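Local coordinates for Z-DNA binding protein kinase (Danio rerio, PDB 5J6X) that probably binds left-handed Z-DNA through its N-terminal Zalpha domain and acts as a protein kinase in its full-length form, at residues A[24-29]-A[65-70]. Residues are numbered along the deposited sequence; the frame is centred on the assembly and turned at random.
Sequences HGRSTV and RPVWDL
S27 and W68 face each other as a single antiparallel hydrogen-bonded pair. S27 N donates to W68 O over 3.0 Å, and W68 N returns a nearly straight bond to S27 O (2.8 Å, 169° at the hydrogen). The loop between helices 9-24 and 29-35 thus adds one isolated bridge to the edge of strand 67-70 that is not paired with strand 56-59, consistent with the winged helix-turn-helix topology of Zalpha domains. S27 O also lies in the plane of the W68 indole, at its edge; that ring packs edge-to-face with Y48. The S27 hydroxyl turns back to G25 O.

V67 forks between the residues flanking S27. Its CG2 covers one face of the R26 guanidinium and approaches R26 CD to 3.8 Å, because R26 CG sits between its backbone N and carbonyl carbon (chi1 64°) and the chain then runs extended past the valine. V67 CG1 instead meets T28 CG2 at 3.8 Å. T28 CG2 also touches R65 CB at 3.6 Å, the two side chains running obliquely across one another, while T28 OG1 caps D31 N and shares a water, weakly held by R65 NH1.

D69 CB abuts R26 CB at 3.6 Å. A chi1 of -151°, with CG anti to the backbone N, places the carboxylate beside the R26 backbone, though OD2 stays 6.0 Å from R26 NE. Within the strand, OD1 accepts the L70 N-H from above the carboxylate plane. Replacing D69 by alanine removes the carboxylate and would probably leave L70 N without this acceptor. Cohesion therefore rests on backbone pairing and aliphatic packing, with charge attraction acting at most at a distance.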
# COMPACT_ATOMS: atom_id res chain seq x y z
N HIS A 24 3.22 7.75 -6.93
CA HIS A 24 2.87 8.86 -6.04
C HIS A 24 3.73 9.05 -4.79
O HIS A 24 3.69 10.09 -4.18
CB HIS A 24 1.40 8.72 -5.64
CG HIS A 24 0.46 8.95 -6.78
ND1 HIS A 24 0.31 8.05 -7.80
CD2 HIS A 24 -0.32 10.01 -7.09
CE1 HIS A 24 -0.55 8.52 -8.69
NE2 HIS A 24 -0.94 9.72 -8.28
N GLY A 25 4.53 8.08 -4.41
CA GLY A 25 5.29 8.27 -3.18
C GLY A 25 4.49 7.82 -1.99
O GLY A 25 3.42 7.23 -2.16
N ARG A 26 4.98 8.08 -0.79
CA ARG A 26 4.32 7.53 0.39
C ARG A 26 2.91 8.08 0.54
O ARG A 26 2.68 9.27 0.42
CB ARG A 26 5.13 7.77 1.66
CG ARG A 26 5.33 9.20 2.07
CD ARG A 26 6.27 9.25 3.24
NE ARG A 26 6.10 10.47 4.03
CZ ARG A 26 6.81 10.73 5.11
NH1 ARG A 26 7.72 9.86 5.52
NH2 ARG A 26 6.61 11.86 5.79
N SER A 27 1.96 7.17 0.78
CA SER A 27 0.55 7.46 0.64
C SER A 27 -0.20 6.83 1.80
O SER A 27 0.24 5.82 2.33
CB SER A 27 0.01 6.88 -0.67
OG SER A 27 0.96 6.97 -1.74
N THR A 28 -1.34 7.38 2.16
CA THR A 28 -2.21 6.72 3.15
C THR A 28 -2.97 5.51 2.57
O THR A 28 -2.93 5.27 1.37
CB THR A 28 -3.22 7.70 3.71
OG1 THR A 28 -4.00 8.25 2.64
CG2 THR A 28 -2.50 8.82 4.42
N VAL A 29 -3.65 4.73 3.41
CA VAL A 29 -4.41 3.62 2.87
C VAL A 29 -5.60 4.17 2.09
O VAL A 29 -6.08 3.58 1.12
CB VAL A 29 -4.89 2.63 3.95
CG1 VAL A 29 -5.88 3.26 4.86
CG2 VAL A 29 -5.52 1.39 3.29
N ARG A 65 -1.86 10.79 9.53
CA ARG A 65 -2.22 9.43 9.14
C ARG A 65 -0.98 8.62 8.77
O ARG A 65 -0.04 9.14 8.17
CB ARG A 65 -3.18 9.44 7.95
CG ARG A 65 -4.61 9.66 8.31
CD ARG A 65 -5.54 9.55 7.10
NE ARG A 65 -6.92 9.51 7.56
CZ ARG A 65 -7.98 9.73 6.79
NH1 ARG A 65 -7.81 10.02 5.50
NH2 ARG A 65 -9.20 9.67 7.30
N PRO A 66 -0.99 7.31 9.10
CA PRO A 66 0.15 6.49 8.70
C PRO A 66 0.23 6.42 7.17
O PRO A 66 -0.79 6.32 6.49
CB PRO A 66 -0.16 5.12 9.33
CG PRO A 66 -1.61 5.12 9.58
CD PRO A 66 -2.05 6.53 9.76
N VAL A 67 1.45 6.54 6.65
CA VAL A 67 1.70 6.47 5.22
C VAL A 67 2.62 5.29 4.90
O VAL A 67 3.50 4.95 5.68
CB VAL A 67 2.34 7.77 4.69
CG1 VAL A 67 1.29 8.87 4.65
CG2 VAL A 67 3.50 8.16 5.55
N TRP A 68 2.39 4.67 3.75
CA TRP A 68 3.20 3.54 3.31
C TRP A 68 4.09 3.95 2.16
O TRP A 68 3.66 4.74 1.33
CB TRP A 68 2.32 2.39 2.89
CG TRP A 68 1.46 1.90 3.96
CD1 TRP A 68 0.30 2.48 4.41
CD2 TRP A 68 1.67 0.73 4.76
NE1 TRP A 68 -0.22 1.73 5.44
CE2 TRP A 68 0.60 0.66 5.67
CE3 TRP A 68 2.66 -0.25 4.79
CZ2 TRP A 68 0.50 -0.38 6.60
CZ3 TRP A 68 2.55 -1.27 5.71
CH2 TRP A 68 1.48 -1.33 6.60
N ASP A 69 5.32 3.43 2.12
CA ASP A 69 6.21 3.62 0.98
C ASP A 69 7.01 2.34 0.71
O ASP A 69 6.90 1.35 1.44
CB ASP A 69 7.17 4.80 1.20
CG ASP A 69 7.58 5.46 -0.11
OD1 ASP A 69 7.33 4.82 -1.16
OD2 ASP A 69 8.15 6.58 -0.11
N LEU A 70 7.84 2.37 -0.33
CA LEU A 70 8.54 1.17 -0.80
C LEU A 70 9.90 1.02 -0.15
O LEU A 70 10.70 1.97 -0.08
CB LEU A 70 8.68 1.19 -2.32
CG LEU A 70 7.37 1.21 -3.10
CD1 LEU A 70 7.64 1.63 -4.52
CD2 LEU A 70 6.66 -0.14 -3.06
O HOH W 1 -5.42 10.40 3.14